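Local coordinates for protein putative sporulation-specific glycosylase ydhD (Bacillus subtilis subsp. subtilis str. 168, PDB 3CZ8) that probably hydrolyses glycosidic bonds of polysaccharides during sporulation, this chain being its family 18 glycosyl hydrolase domain, at residues A[184-195]-A[222-232]. The protein carries 1 engineered substitution. Numbering follows the deposited sequence.
Sequences DWHHAGSEPGPV and PLYGYDWIIPY
Pro192 crosses the indole of Trp228 obliquely, with its CA over one face, 3.5 Å from the centroid of the six-membered ring, in a CH-pi contact. Pro192 CB packs 3.7 Å from Trp228 CD2; proline suits the place because the C-H groups at CA and CD, next to the amide nitrogen, are polarised and face the indole. Tyr226 CB touches the rim of the opposite face. Tryptophan pairs this broad face with one edge N-H: Trp228 NE1 gives a weak, bent hydrogen bond to His187 O, 3.0 Å away. Ser190 O also comes within 2.9 Å of Trp228 NE1.

Tyr226 takes the neighbouring site, its ring a face for the turn backbone and its hydroxyl long enough to reach Asp184. With CG anti to its carbonyl carbon (chi1 -59°), the ring reaches under the loop: His187 CA sits over one face, 3.8 Å from the ring centroid, and Val195 CG2 meets the edge at CD2. Tyr226 OH donates to Asp184 OD1 at 2.9 Å, on the syn side but 34° out of the carboxylate plane. A water accepts from Ala188 N and donates to Tyr226 OH. Farther along, Glu191 CA stands over the Tyr232 ring, 4.2 Å from its centroid.

A type I turn from His187 to Ser190 shapes this surface, and Ser190 OG accepts a nearly straight bond (171°) from His187 N. Strand 225-229 is held between strands 239-241 and 277-281 of the antiparallel sheet inserted in the TIM barrel. Replacing Trp228, with an alanine here, would probably leave Pro192 without its aromatic floor and His187 O without its indole donor, opening a gap beneath the turn.

Aromatic faces thus carry the loop following barrel strand 177-181, while the tyrosine hydroxyl probably helps orient Asp184, whose side chain lies about 8 Å from that of Glu120, the predicted proton donor.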
ATOM      1  N   ASP A 184      -6.064   7.530  14.344  1.00 29.76           N
ATOM      2  CA  ASP A 184      -4.853   7.835  15.130  1.00 40.78           C
ATOM      3  C   ASP A 184      -5.136   8.427  16.510  1.00 33.53           C
ATOM      4  O   ASP A 184      -4.327   9.200  17.036  1.00 45.05           O
ATOM      5  CB  ASP A 184      -3.830   8.688  14.351  1.00 34.84           C
ATOM      6  CG  ASP A 184      -2.995   7.868  13.391  1.00 45.59           C
ATOM      7  OD1 ASP A 184      -3.215   6.644  13.305  1.00 32.52           O
ATOM      8  OD2 ASP A 184      -2.113   8.445  12.726  1.00 53.08           O
ATOM      9  N   TRP A 185      -6.275   8.046  17.092  1.00 34.58           N
ATOM     10  CA  TRP A 185      -6.551   8.293  18.508  1.00 35.61           C
ATOM     11  C   TRP A 185      -5.548   7.532  19.367  1.00 38.24           C
ATOM     12  O   TRP A 185      -5.174   7.977  20.451  1.00 38.17           O
ATOM     13  CB  TRP A 185      -7.987   7.907  18.866  1.00 34.06           C
ATOM     14  CG  TRP A 185      -8.958   9.035  18.665  1.00 48.72           C
ATOM     15  CD1 TRP A 185      -9.137  10.120  19.484  1.00 47.84           C
ATOM     16  CD2 TRP A 185      -9.871   9.201  17.574  1.00 46.14           C
ATOM     17  NE1 TRP A 185     -10.107  10.947  18.970  1.00 46.96           N
ATOM     18  CE2 TRP A 185     -10.574  10.410  17.799  1.00 48.82           C
ATOM     19  CE3 TRP A 185     -10.167   8.446  16.431  1.00 30.32           C
ATOM     20  CZ2 TRP A 185     -11.560  10.880  16.921  1.00 35.66           C
ATOM     21  CZ3 TRP A 185     -11.150   8.911  15.558  1.00 22.46           C
ATOM     22  CH2 TRP A 185     -11.831  10.119  15.807  1.00 40.48           C
ATOM     23  N   HIS A 186      -5.120   6.381  18.859  1.00 37.67           N
ATOM     24  CA  HIS A 186      -3.913   5.724  19.324  1.00 38.23           C
ATOM     25  C   HIS A 186      -3.046   5.471  18.109  1.00 37.54           C
ATOM     26  O   HIS A 186      -3.559   5.183  17.023  1.00 30.81           O
ATOM     27  CB  HIS A 186      -4.242   4.421  20.039  1.00 37.19           C
ATOM     28  CG  HIS A 186      -5.157   4.597  21.207  1.00 36.68           C
ATOM     29  ND1 HIS A 186      -4.697   4.827  22.486  1.00 34.94           N
ATOM     30  CD2 HIS A 186      -6.507   4.594  21.290  1.00 29.01           C
ATOM     31  CE1 HIS A 186      -5.725   4.944  23.306  1.00 33.05           C
ATOM     32  NE2 HIS A 186      -6.835   4.803  22.606  1.00 33.75           N
ATOM     33  N   HIS A 187      -1.735   5.585  18.300  1.00 37.21           N
ATOM     34  CA  HIS A 187      -0.773   5.550  17.204  1.00 33.83           C
ATOM     35  C   HIS A 187       0.591   5.046  17.684  1.00 39.69           C
ATOM     36  O   HIS A 187       0.713   4.550  18.808  1.00 37.08           O
ATOM     37  CB  HIS A 187      -0.651   6.939  16.557  1.00 42.24           C
ATOM     38  CG  HIS A 187      -0.283   8.027  17.519  1.00 48.19           C
ATOM     39  ND1 HIS A 187       1.009   8.483  17.667  1.00 43.75           N
ATOM     40  CD2 HIS A 187      -1.037   8.751  18.382  1.00 39.22           C
ATOM     41  CE1 HIS A 187       1.038   9.435  18.582  1.00 45.62           C
ATOM     42  NE2 HIS A 187      -0.191   9.615  19.033  1.00 47.39           N
ATOM     43  N   ALA A 188       1.607   5.195  16.832  1.00 33.38           N
ATOM     44  CA  ALA A 188       2.959   4.665  17.078  1.00 43.81           C
ATOM     45  C   ALA A 188       3.674   5.292  18.276  1.00 49.58           C
ATOM     46  O   ALA A 188       4.514   4.647  18.910  1.00 59.00           O
ATOM     47  CB  ALA A 188       3.825   4.787  15.815  1.00 33.85           C
ATOM     48  N   GLY A 189       3.339   6.545  18.574  1.00 48.47           N
ATOM     49  CA  GLY A 189       3.924   7.259  19.701  1.00 49.39           C
ATOM     50  C   GLY A 189       3.016   7.325  20.915  1.00 48.52           C
ATOM     51  O   GLY A 189       3.173   8.209  21.758  1.00 64.43           O
ATOM     52  N   SER A 190       2.067   6.394  21.011  1.00 42.02           N
ATOM     53  CA  SER A 190       1.162   6.345  22.162  1.00 37.41           C
ATOM     54  C   SER A 190       1.036   4.947  22.786  1.00 39.58           C
ATOM     55  O   SER A 190       1.640   3.982  22.312  1.00 49.94           O
ATOM     56  CB  SER A 190      -0.221   6.887  21.783  1.00 36.85           C
ATOM     57  OG  SER A 190      -1.020   5.898  21.153  1.00 33.19           O
ATOM     58  N   GLU A 191       0.258   4.877  23.863  1.00 47.15           N
ATOM     59  CA  GLU A 191      -0.182   3.638  24.502  1.00 49.68           C
ATOM     60  C   GLU A 191      -1.123   2.884  23.545  1.00 51.12           C
ATOM     61  O   GLU A 191      -1.867   3.522  22.789  1.00 52.17           O
ATOM     62  CB  GLU A 191      -0.909   4.006  25.807  1.00 57.23           C
ATOM     63  CG  GLU A 191      -1.423   2.863  26.689  1.00 75.31           C
ATOM     64  CD  GLU A 191      -0.409   2.395  27.720  1.00 87.44           C
ATOM     65  OE1 GLU A 191       0.164   3.248  28.434  1.00 78.06           O
ATOM     66  OE2 GLU A 191      -0.201   1.167  27.828  1.00 94.35           O
ATOM     67  N   PRO A 192      -1.060   1.531  23.536  1.00 52.22           N
ATOM     68  CA  PRO A 192      -1.995   0.702  22.761  1.00 43.31           C
ATOM     69  C   PRO A 192      -3.479   0.971  22.982  1.00 38.19           C
ATOM     70  O   PRO A 192      -3.912   1.199  24.110  1.00 43.52           O
ATOM     71  CB  PRO A 192      -1.642  -0.731  23.194  1.00 48.49           C
ATOM     72  CG  PRO A 192      -0.783  -0.576  24.418  1.00 41.11           C
ATOM     73  CD  PRO A 192      -0.048   0.691  24.203  1.00 43.65           C
ATOM     74  N   GLY A 193      -4.234   0.940  21.887  1.00 36.37           N
ATOM     75  CA  GLY A 193      -5.682   1.131  21.900  1.00 32.02           C
ATOM     76  C   GLY A 193      -6.222   1.288  20.487  1.00 29.96           C
ATOM     77  O   GLY A 193      -5.440   1.352  19.536  1.00 28.33           O
ATOM     78  N   PRO A 194      -7.561   1.362  20.341  1.00 29.39           N
ATOM     79  CA  PRO A 194      -8.224   1.432  19.036  1.00 29.51           C
ATOM     80  C   PRO A 194      -7.830   2.665  18.238  1.00 37.02           C
ATOM     81  O   PRO A 194      -7.822   3.773  18.774  1.00 34.88           O
ATOM     82  CB  PRO A 194      -9.713   1.477  19.395  1.00 21.91           C
ATOM     83  CG  PRO A 194      -9.754   1.944  20.808  1.00 32.07           C
ATOM     84  CD  PRO A 194      -8.533   1.398  21.449  1.00 32.71           C
ATOM     85  N   VAL A 195      -7.500   2.457  16.967  1.00 32.21           N
ATOM     86  CA  VAL A 195      -7.059   3.529  16.081  0.50 31.07           C
ATOM     87  C   VAL A 195      -8.184   4.531  15.790  1.00 28.16           C
ATOM     88  O   VAL A 195      -7.964   5.745  15.752  1.00 29.70           O
ATOM     89  CB  VAL A 195      -6.511   2.939  14.769  0.50 30.45           C
ATOM     90  CG1 VAL A 195      -6.229   4.025  13.778  0.50 30.82           C
ATOM     91  CG2 VAL A 195      -5.244   2.126  15.037  0.50 34.96           C
ATOM     92  N   PRO A 222      -8.815   4.782   8.760  1.00 29.20           N
ATOM     93  CA  PRO A 222      -7.376   4.584   8.999  1.00 33.31           C
ATOM     94  C   PRO A 222      -6.598   3.994   7.827  1.00 27.27           C
ATOM     95  O   PRO A 222      -7.094   3.120   7.115  1.00 29.58           O
ATOM     96  CB  PRO A 222      -7.341   3.602  10.172  1.00 24.32           C
ATOM     97  CG  PRO A 222      -8.632   3.764  10.840  1.00 33.36           C
ATOM     98  CD  PRO A 222      -9.623   4.094   9.788  1.00 29.96           C
ATOM     99  N   LEU A 223      -5.389   4.499   7.634  1.00 37.02           N
ATOM    100  CA  LEU A 223      -4.440   3.908   6.707  1.00 46.33           C
ATOM    101  C   LEU A 223      -3.676   2.774   7.404  1.00 42.41           C
ATOM    102  O   LEU A 223      -3.443   1.724   6.804  1.00 43.63           O
ATOM    103  CB  LEU A 223      -3.485   4.997   6.192  1.00 52.42           C
ATOM    104  CG  LEU A 223      -2.286   4.715   5.276  1.00 46.87           C
ATOM    105  CD1 LEU A 223      -2.648   3.942   4.008  1.00 49.77           C
ATOM    106  CD2 LEU A 223      -1.589   6.030   4.935  1.00 41.24           C
ATOM    107  N   TYR A 224      -3.325   2.983   8.678  1.00 34.73           N
ATOM    108  CA  TYR A 224      -2.463   2.080   9.463  0.50 33.16           C
ATOM    109  C   TYR A 224      -3.153   1.486  10.692  1.00 28.48           C
ATOM    110  O   TYR A 224      -3.910   2.184  11.368  1.00 29.06           O
ATOM    111  CB  TYR A 224      -1.245   2.846  10.000  0.50 27.91           C
ATOM    112  CG  TYR A 224      -0.255   3.375   8.987  0.50 31.27           C
ATOM    113  CD1 TYR A 224       0.467   2.509   8.166  0.50 41.28           C
ATOM    114  CD2 TYR A 224       0.004   4.746   8.893  0.50 34.92           C
ATOM    115  CE1 TYR A 224       1.393   2.993   7.250  0.50 38.79           C
ATOM    116  CE2 TYR A 224       0.932   5.243   7.979  0.50 31.14           C
ATOM    117  CZ  TYR A 224       1.621   4.359   7.162  0.50 38.56           C
ATOM    118  OH  TYR A 224       2.540   4.832   6.255  0.50 30.97           O
ATOM    119  N   GLY A 225      -2.842   0.230  10.998  1.00 31.34           N
ATOM    120  CA  GLY A 225      -3.109  -0.363  12.305  1.00 24.46           C
ATOM    121  C   GLY A 225      -1.766  -0.333  13.019  1.00 31.84           C
ATOM    122  O   GLY A 225      -0.763   0.078  12.423  1.00 34.05           O
ATOM    123  N   TYR A 226      -1.717  -0.731  14.287  1.00 33.97           N
ATOM    124  CA  TYR A 226      -0.437  -0.696  15.008  1.00 33.49           C
ATOM    125  C   TYR A 226      -0.160  -1.931  15.844  1.00 27.10           C
ATOM    126  O   TYR A 226      -1.080  -2.546  16.378  1.00 23.83           O
ATOM    127  CB  TYR A 226      -0.277   0.582  15.861  1.00 31.45           C
ATOM    128  CG  TYR A 226      -0.340   1.870  15.070  1.00 34.29           C
ATOM    129  CD1 TYR A 226       0.795   2.401  14.463  1.00 38.40           C
ATOM    130  CD2 TYR A 226      -1.546   2.551  14.918  1.00 47.34           C
ATOM    131  CE1 TYR A 226       0.723   3.578  13.722  1.00 44.51           C
ATOM    132  CE2 TYR A 226      -1.630   3.719  14.182  1.00 26.66           C
ATOM    133  CZ  TYR A 226      -0.498   4.230  13.590  1.00 35.10           C
ATOM    134  OH  TYR A 226      -0.598   5.392  12.867  1.00 30.38           O
ATOM    135  N   ASP A 227       1.122  -2.264  15.952  1.00 30.69           N
ATOM    136  CA  ASP A 227       1.607  -3.389  16.743  1.00 38.44           C
ATOM    137  C   ASP A 227       2.499  -2.845  17.856  1.00 33.53           C
ATOM    138  O   ASP A 227       3.624  -2.429  17.599  1.00 32.62           O
ATOM    139  CB  ASP A 227       2.411  -4.330  15.837  1.00 39.07           C
ATOM    140  CG  ASP A 227       2.665  -5.698  16.460  1.00 51.85           C
ATOM    141  OD1 ASP A 227       2.835  -6.661  15.685  1.00 39.15           O
ATOM    142  OD2 ASP A 227       2.692  -5.828  17.703  1.00 36.69           O
ATOM    143  N   TRP A 228       1.984  -2.857  19.084  1.00 34.65           N
ATOM    144  CA  TRP A 228       2.702  -2.338  20.257  1.00 42.08           C
ATOM    145  C   TRP A 228       3.242  -3.478  21.120  1.00 34.90           C
ATOM    146  O   TRP A 228       2.562  -4.481  21.311  1.00 35.93           O
ATOM    147  CB  TRP A 228       1.744  -1.560  21.161  1.00 30.32           C
ATOM    148  CG  TRP A 228       1.211  -0.245  20.671  1.00 44.76           C
ATOM    149  CD1 TRP A 228       1.772   0.988  20.864  1.00 39.18           C
ATOM    150  CD2 TRP A 228      -0.030  -0.018  19.989  1.00 37.83           C
ATOM    151  NE1 TRP A 228       0.977   1.961  20.316  1.00 36.96           N
ATOM    152  CE2 TRP A 228      -0.139   1.377  19.777  1.00 51.43           C
ATOM    153  CE3 TRP A 228      -1.059  -0.856  19.530  1.00 33.57           C
ATOM    154  CZ2 TRP A 228      -1.236   1.955  19.124  1.00 35.07           C
ATOM    155  CZ3 TRP A 228      -2.153  -0.280  18.887  1.00 38.73           C
ATOM    156  CH2 TRP A 228      -2.230   1.115  18.688  1.00 36.45           C
ATOM    157  N   ILE A 229       4.444  -3.311  21.671  1.00 48.58           N
ATOM    158  CA  ILE A 229       4.917  -4.209  22.732  1.00 52.02           C
ATOM    159  C   ILE A 229       4.317  -3.769  24.079  1.00 50.85           C
ATOM    160  O   ILE A 229       4.601  -2.663  24.558  1.00 44.58           O
ATOM    161  CB  ILE A 229       6.478  -4.288  22.809  1.00 53.16           C
ATOM    162  CG1 ILE A 229       7.049  -5.085  21.634  1.00 45.35           C
ATOM    163  CG2 ILE A 229       6.936  -4.967  24.102  1.00 53.09           C
ATOM    164  CD1 ILE A 229       7.759  -4.251  20.591  1.00 53.09           C
ATOM    165  N   ILE A 230       3.470  -4.618  24.670  1.00 53.34           N
ATOM    166  CA  ILE A 230       2.938  -4.342  26.015  1.00 54.56           C
ATOM    167  C   ILE A 230       3.978  -4.683  27.100  1.00 63.91           C
ATOM    168  O   ILE A 230       5.024  -5.256  26.787  1.00 55.39           O
ATOM    169  CB  ILE A 230       1.485  -4.844  26.268  1.00 56.11           C
ATOM    170  CG1 ILE A 230       1.293  -6.296  25.833  1.00 45.43           C
ATOM    171  CG2 ILE A 230       0.492  -3.910  25.589  1.00 68.68           C
ATOM    172  CD1 ILE A 230      -0.066  -6.864  26.227  1.00 60.73           C
ATOM    173  N   PRO A 231       3.660  -4.451  28.384  1.00 67.43           N
ATOM    174  CA  PRO A 231       4.281  -3.414  29.163  1.00 62.64           C
ATOM    175  C   PRO A 231       4.937  -2.322  28.297  1.00 58.26           C
ATOM    176  O   PRO A 231       6.107  -2.421  27.908  1.00 58.42           O
ATOM    177  CB  PRO A 231       5.211  -4.225  30.074  1.00 57.55           C
ATOM    178  CG  PRO A 231       4.341  -5.611  30.266  1.00 67.27           C
ATOM    179  CD  PRO A 231       3.103  -5.433  29.321  1.00 77.87           C
ATOM    180  N   TYR A 232       4.127  -1.305  27.989  1.00 59.15           N
ATOM    181  CA  TYR A 232       4.504  -0.182  27.129  1.00 55.73           C
ATOM    182  C   TYR A 232       5.651   0.645  27.713  1.00 55.15           C
ATOM    183  O   TYR A 232       5.651   0.988  28.898  1.00 56.51           O
ATOM    184  CB  TYR A 232       3.286   0.710  26.831  1.00 56.28           C
ATOM    185  CG  TYR A 232       3.622   2.011  26.119  1.00 64.21           C
ATOM    186  CD1 TYR A 232       4.062   2.009  24.795  1.00 69.37           C
ATOM    187  CD2 TYR A 232       3.507   3.239  26.773  1.00 68.69           C
ATOM    188  CE1 TYR A 232       4.379   3.194  24.139  1.00 83.51           C
ATOM    189  CE2 TYR A 232       3.823   4.431  26.124  1.00 74.33           C
ATOM    190  CZ  TYR A 232       4.255   4.400  24.808  1.00 75.76           C
ATOM    191  OH  TYR A 232       4.570   5.572  24.156  1.00 86.58           O
TER
HETATM  192  O   HOH W   1       1.839   6.798  14.051  1.00 45.84           O